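Local coordinates for dihydrofolate reductase (Moritella profunda, PDB 3IA4), which probably catalyses the NADPH-dependent reduction of 7,8-dihydrofolate to tetrahydrofolate, and is held here with NADPH and the antifolate methotrexate, at residues Pro26-Leu29 with Gln30-Lys33; Arg53-Pro56 with Gly57-Asn60. All coordinates share one frame; numbering follows the deposited sequence.

Interaction 1: residues Pro26-Leu29 with Gln30-Lys33; sequences PAEL and QLFK. With MTX (methotrexate), chain F.
Successive turns of one helix meet where the amide of Phe32 bonds to the carbonyl oxygen of Glu28 (N to O 3.0 Å) and that of Lys33 to Leu29 (N to O 2.9 Å). These i to i+4 bonds place Glu28 and Phe32 one turn apart, both directed at methotrexate. This is the tight side. The Glu28 chain, bent at chi2 (-82°), presents its carboxylate to the diaminopteridine: OE2 accepts a nearly straight bond from NA2 of the inhibitor (2.7 Å, 176°), while OE1 lies 2.7 Å from N1 of the same ring. Thr115 gives OE2 a second partner, and the CD2 methyl of Leu31 packs 3.8 Å from this oxygen. Such an acidic side chain, on the first long helix of the dihydrofolate reductase fold and facing the 2,4-diamino ring, is the hallmark of antifolate binding in this family. Leu29 CD2 comes within 3.4 Å of N8 of the pteridine. Phe32, its CG anti to the backbone N (chi1 165°), lays a ring face over N5 and brings CD1 to 3.4 Å from C4 of the inhibitor. The aliphatic chain of Lys33 runs along a carboxylate of the glutamate tail, and NZ bonds to its O2 (3.2 Å). The looser, partly exposed side belongs to Gln30, where a water bridges Pro26 O to NE2.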
loop_
_atom_site.group_PDB
_atom_site.type_symbol
_atom_site.label_atom_id
_atom_site.label_comp_id
_atom_site.label_asym_id
_atom_site.label_seq_id
_atom_site.Cartn_x
_atom_site.Cartn_y
_atom_site.Cartn_z
ATOM N N PRO A 26 -13.995 0.410 7.456
ATOM C CA PRO A 26 -13.192 -0.395 8.369
ATOM C C PRO A 26 -12.879 -1.770 7.829
ATOM O O PRO A 26 -11.810 -2.300 8.134
ATOM C CB PRO A 26 -14.111 -0.575 9.601
ATOM C CG PRO A 26 -15.412 0.116 9.259
ATOM C CD PRO A 26 -15.233 0.940 8.039
ATOM N N ALA A 27 -13.794 -2.391 7.088
ATOM C CA ALA A 27 -13.520 -3.730 6.602
ATOM C C ALA A 27 -12.346 -3.800 5.652
ATOM O O ALA A 27 -11.747 -4.869 5.468
ATOM C CB ALA A 27 -14.766 -4.322 5.874
ATOM N N GLU A 28 -12.090 -2.705 4.942
ATOM C CA GLU A 28 -10.987 -2.665 3.991
ATOM C C GLU A 28 -9.661 -2.831 4.732
ATOM O O GLU A 28 -8.712 -3.376 4.173
ATOM C CB GLU A 28 -10.973 -1.362 3.222
ATOM C CG GLU A 28 -10.437 -1.538 1.814
ATOM C CD GLU A 28 -8.906 -1.550 1.712
ATOM O OE1 GLU A 28 -8.277 -0.760 2.437
ATOM O OE2 GLU A 28 -8.353 -2.342 0.900
ATOM N N LEU A 29 -9.576 -2.380 5.974
ATOM C CA LEU A 29 -8.301 -2.559 6.716
ATOM C C LEU A 29 -8.067 -4.009 7.031
ATOM O O LEU A 29 -6.901 -4.434 7.221
ATOM C CB LEU A 29 -8.260 -1.795 8.059
ATOM C CG LEU A 29 -8.323 -0.283 7.950
ATOM C CD1 LEU A 29 -8.339 0.388 9.367
ATOM C CD2 LEU A 29 -7.154 0.238 7.112
ATOM N N GLN A 30 -9.162 -4.760 7.164
ATOM C CA GLN A 30 -9.067 -6.209 7.357
ATOM C C GLN A 30 -8.556 -6.876 6.084
ATOM O O GLN A 30 -7.817 -7.855 6.145
ATOM C CB GLN A 30 -10.414 -6.823 7.757
ATOM C CG GLN A 30 -10.883 -6.318 9.119
ATOM C CD GLN A 30 -9.853 -6.517 10.221
ATOM O OE1 GLN A 30 -9.305 -7.615 10.383
ATOM N NE2 GLN A 30 -9.567 -5.452 10.973
ATOM N N LEU A 31 -8.964 -6.364 4.920
ATOM C CA LEU A 31 -8.401 -6.868 3.679
ATOM C C LEU A 31 -6.911 -6.589 3.631
ATOM O O LEU A 31 -6.111 -7.439 3.223
ATOM C CB LEU A 31 -9.118 -6.189 2.485
ATOM C CG LEU A 31 -8.775 -6.596 1.052
ATOM C CD1 LEU A 31 -9.864 -6.101 0.077
ATOM C CD2 LEU A 31 -7.368 -6.045 0.680
ATOM N N PHE A 32 -6.526 -5.368 4.001
ATOM C CA PHE A 32 -5.110 -5.007 4.001
ATOM C C PHE A 32 -4.325 -5.945 4.952
ATOM O O PHE A 32 -3.218 -6.457 4.661
ATOM C CB PHE A 32 -4.980 -3.531 4.426
ATOM C CG PHE A 32 -3.599 -3.114 4.802
ATOM C CD1 PHE A 32 -2.668 -2.735 3.813
ATOM C CD2 PHE A 32 -3.191 -3.103 6.132
ATOM C CE1 PHE A 32 -1.405 -2.352 4.150
ATOM C CE2 PHE A 32 -1.906 -2.762 6.470
ATOM C CZ PHE A 32 -1.009 -2.331 5.498
ATOM N N LYS A 33 -4.884 -6.132 6.117
ATOM C CA LYS A 33 -4.215 -7.017 7.081
ATOM C C LYS A 33 -4.037 -8.444 6.556
ATOM O O LYS A 33 -2.929 -9.014 6.649
ATOM C CB LYS A 33 -5.010 -7.035 8.382
ATOM C CG LYS A 33 -4.255 -7.806 9.480
ATOM C CD LYS A 33 -5.246 -8.017 10.641
ATOM C CE LYS A 33 -4.604 -8.805 11.775
ATOM N NZ LYS A 33 -4.147 -7.891 12.885
HETATM N N1 MTX F . -5.614 -0.481 2.203
HETATM C C2 MTX F . -4.994 -1.071 1.159
HETATM N NA2 MTX F . -5.737 -1.877 0.376
HETATM N N3 MTX F . -3.665 -0.863 0.922
HETATM C C4 MTX F . -2.920 -0.061 1.742
HETATM N NA4 MTX F . -1.657 0.135 1.449
HETATM C C4A MTX F . -3.526 0.509 2.817
HETATM N N5 MTX F . -2.777 1.279 3.676
HETATM C C6 MTX F . -3.399 1.864 4.750
HETATM C C7 MTX F . -4.751 1.679 5.034
HETATM N N8 MTX F . -5.504 0.869 4.171
HETATM C C8A MTX F . -4.871 0.305 3.068
HETATM C C9 MTX F . -2.534 2.735 5.652
HETATM N N10 MTX F . -3.182 3.086 6.916
HETATM C CM MTX F . -3.507 4.519 7.117
HETATM C C11 MTX F . -3.964 0.226 9.898
HETATM C C12 MTX F . -4.336 1.551 10.088
HETATM C C13 MTX F . -4.070 2.499 9.121
HETATM C C14 MTX F . -3.453 2.114 7.931
HETATM C C15 MTX F . -3.115 0.773 7.759
HETATM C C16 MTX F . -3.283 -0.162 8.743
HETATM C C MTX F . -4.272 -0.836 10.863
HETATM O O MTX F . -4.445 -0.561 12.210
HETATM N N MTX F . -4.423 -2.057 10.354
HETATM C CA MTX F . -4.579 -3.246 11.142
HETATM C CT MTX F . -3.581 -4.283 10.678
HETATM O O1 MTX F . -3.200 -4.277 9.469
HETATM O O2 MTX F . -3.174 -5.150 11.491
HETATM C CB MTX F . -5.976 -3.862 10.988
HETATM C CG MTX F . -7.065 -2.910 11.478
HETATM C CD MTX F . -7.052 -2.656 12.989
HETATM O OE1 MTX F . -7.921 -1.914 13.533
HETATM O OE2 MTX F . -6.186 -3.169 13.729
HETATM O O HOH W 1 -11.058 -2.755 10.549
#

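Interaction 2: residues Arg53-Pro56 with Gly57-Asn60; sequences RPLP and GRLN. With MTX (methotrexate), chain F.
The backbone folds back through a type II beta turn from Leu55 to Arg58, with Gly57 at positive phi (82°), and Asn60 ties the strand-side end of the loop to Leu55, where the turn begins. That side-chain amide works with both its atoms: OD1 accepts from Leu55 N (2.8 Å), and ND2 donates to a lone pair of Leu55 O (3.0 Å) and also to Arg58 O. A water joins OD1 to Arg53 O. Across the turn, Arg58 bends at chi3 (-72°) and grips Pro56 O side-on with NE and NH2, both donors converging on this one oxygen, which lies in the guanidinium plane. Leu55 CB rests over one face of the group, toward its rim, 3.6 Å above the plane. Thus steadied, the guanidinium meets the alpha-carboxylate of methotrexate with two bonds, NH1 to O1 (2.8 Å) and NH2 to O2 (2.8 Å, 178°). A leucine in place of Arg58 would probably leave that carboxylate without its paired donors and Pro56 O without its two bonds. Farther along the ligand, Arg53 NH2 donates to the benzoyl oxygen O (2.7 Å). An arginine paired end-on with the alpha-carboxylate of the glutamate tail is the classic anchor of the dihydrofolate reductase folate site.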
loop_
_atom_site.group_PDB
_atom_site.type_symbol
_atom_site.label_atom_id
_atom_site.label_comp_id
_atom_site.label_asym_id
_atom_site.label_seq_id
_atom_site.Cartn_x
_atom_site.Cartn_y
_atom_site.Cartn_z
ATOM N N ARG A 53 1.502 3.687 14.415
ATOM C CA ARG A 53 2.184 2.685 15.225
ATOM C C ARG A 53 2.853 1.719 14.268
ATOM O O ARG A 53 2.458 1.620 13.103
ATOM C CB ARG A 53 1.162 1.908 16.038
ATOM C CG ARG A 53 0.016 1.292 15.158
ATOM C CD ARG A 53 -0.706 0.136 15.861
ATOM N NE ARG A 53 -1.854 -0.319 15.061
ATOM C CZ ARG A 53 -2.488 -1.470 15.242
ATOM N NH1 ARG A 53 -2.122 -2.308 16.215
ATOM N NH2 ARG A 53 -3.518 -1.771 14.461
ATOM N N PRO A 54 3.786 0.915 14.765
ATOM C CA PRO A 54 4.210 -0.259 14.007
ATOM C C PRO A 54 3.049 -1.266 13.936
ATOM O O PRO A 54 2.291 -1.473 14.910
ATOM C CB PRO A 54 5.348 -0.853 14.874
ATOM C CG PRO A 54 5.662 0.180 15.855
ATOM C CD PRO A 54 4.435 0.981 16.078
ATOM N N LEU A 55 2.880 -1.894 12.773
ATOM C CA LEU A 55 1.875 -2.932 12.648
ATOM C C LEU A 55 2.428 -4.305 13.099
ATOM O O LEU A 55 3.513 -4.768 12.657
ATOM C CB LEU A 55 1.376 -3.020 11.203
ATOM C CG LEU A 55 0.590 -1.746 10.807
ATOM C CD1 LEU A 55 0.239 -1.798 9.304
ATOM C CD2 LEU A 55 -0.663 -1.663 11.664
ATOM N N PRO A 56 1.680 -5.010 13.946
ATOM C CA PRO A 56 2.202 -6.342 14.347
ATOM C C PRO A 56 2.260 -7.392 13.246
ATOM O O PRO A 56 1.522 -7.341 12.248
ATOM C CB PRO A 56 1.229 -6.793 15.494
ATOM C CG PRO A 56 0.472 -5.522 15.872
ATOM C CD PRO A 56 0.459 -4.604 14.661
ATOM N N GLY A 57 3.138 -8.388 13.382
ATOM C CA GLY A 57 3.108 -9.553 12.506
ATOM C C GLY A 57 3.806 -9.292 11.177
ATOM O O GLY A 57 3.746 -10.120 10.268
ATOM N N ARG A 58 4.416 -8.110 11.101
ATOM C CA ARG A 58 5.109 -7.628 9.900
ATOM C C ARG A 58 6.383 -6.917 10.244
ATOM O O ARG A 58 6.407 -6.152 11.179
ATOM C CB ARG A 58 4.159 -6.672 9.135
ATOM C CG ARG A 58 3.045 -7.418 8.365
ATOM C CD ARG A 58 1.761 -6.620 8.219
ATOM N NE ARG A 58 1.101 -6.556 9.517
ATOM C CZ ARG A 58 -0.134 -6.092 9.713
ATOM N NH1 ARG A 58 -0.892 -5.603 8.687
ATOM N NH2 ARG A 58 -0.599 -6.063 10.952
ATOM N N LEU A 59 7.465 -7.113 9.437
ATOM C CA LEU A 59 8.663 -6.276 9.536
ATOM C C LEU A 59 8.292 -4.916 8.956
ATOM O O LEU A 59 7.973 -4.857 7.775
ATOM C CB LEU A 59 9.816 -6.888 8.711
ATOM C CG LEU A 59 11.084 -6.037 8.603
ATOM C CD1 LEU A 59 11.582 -5.561 9.971
ATOM C CD2 LEU A 59 12.216 -6.763 7.759
ATOM N N ASN A 60 8.293 -3.871 9.787
ATOM C CA ASN A 60 7.893 -2.539 9.291
ATOM C C ASN A 60 9.162 -1.799 8.844
ATOM O O ASN A 60 9.994 -1.480 9.666
ATOM C CB ASN A 60 7.196 -1.687 10.387
ATOM C CG ASN A 60 5.769 -2.145 10.712
ATOM O OD1 ASN A 60 4.878 -1.320 10.825
ATOM N ND2 ASN A 60 5.563 -3.440 10.943
HETATM N N1 MTX F . -5.614 -0.481 2.203
HETATM C C2 MTX F . -4.994 -1.071 1.159
HETATM N NA2 MTX F . -5.737 -1.877 0.376
HETATM N N3 MTX F . -3.665 -0.863 0.922
HETATM C C4 MTX F . -2.920 -0.061 1.742
HETATM N NA4 MTX F . -1.657 0.135 1.449
HETATM C C4A MTX F . -3.526 0.509 2.817
HETATM N N5 MTX F . -2.777 1.279 3.676
HETATM C C6 MTX F . -3.399 1.864 4.750
HETATM C C7 MTX F . -4.751 1.679 5.034
HETATM N N8 MTX F . -5.504 0.869 4.171
HETATM C C8A MTX F . -4.871 0.305 3.068
HETATM C C9 MTX F . -2.534 2.735 5.652
HETATM N N10 MTX F . -3.182 3.086 6.916
HETATM C CM MTX F . -3.507 4.519 7.117
HETATM C C11 MTX F . -3.964 0.226 9.898
HETATM C C12 MTX F . -4.336 1.551 10.088
HETATM C C13 MTX F . -4.070 2.499 9.121
HETATM C C14 MTX F . -3.453 2.114 7.931
HETATM C C15 MTX F . -3.115 0.773 7.759
HETATM C C16 MTX F . -3.283 -0.162 8.743
HETATM C C MTX F . -4.272 -0.836 10.863
HETATM O O MTX F . -4.445 -0.561 12.210
HETATM N N MTX F . -4.423 -2.057 10.354
HETATM C CA MTX F . -4.579 -3.246 11.142
HETATM C CT MTX F . -3.581 -4.283 10.678
HETATM O O1 MTX F . -3.200 -4.277 9.469
HETATM O O2 MTX F . -3.174 -5.150 11.491
HETATM C CB MTX F . -5.976 -3.862 10.988
HETATM C CG MTX F . -7.065 -2.910 11.478
HETATM C CD MTX F . -7.052 -2.656 12.989
HETATM O OE1 MTX F . -7.921 -1.914 13.533
HETATM O OE2 MTX F . -6.186 -3.169 13.729
HETATM O O HOH W 2 3.315 1.051 10.325
#

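Interaction 1 comes first along the chain, within helix 26-36; interaction 2 follows in the loop between helix 45-51 and strand 60-63, one of the parallel strands of the central mixed sheet. Their centres are 15 Å apart, yet they touch where Phe32 CE2 packs 3.7 Å from both Leu55 CD1 and Arg58 NH1. Methotrexate spans the two: the helix takes the pteridine at one end, the loop takes the benzoyl and glutamate portion at the other, and Lys33 joins Arg58 at the same carboxylate. Thr36, on the helix of interaction 1, also bonds to Arg58, and helix and loop form two adjoining walls of the methotrexate pocket, completed by other residues such as Ile6.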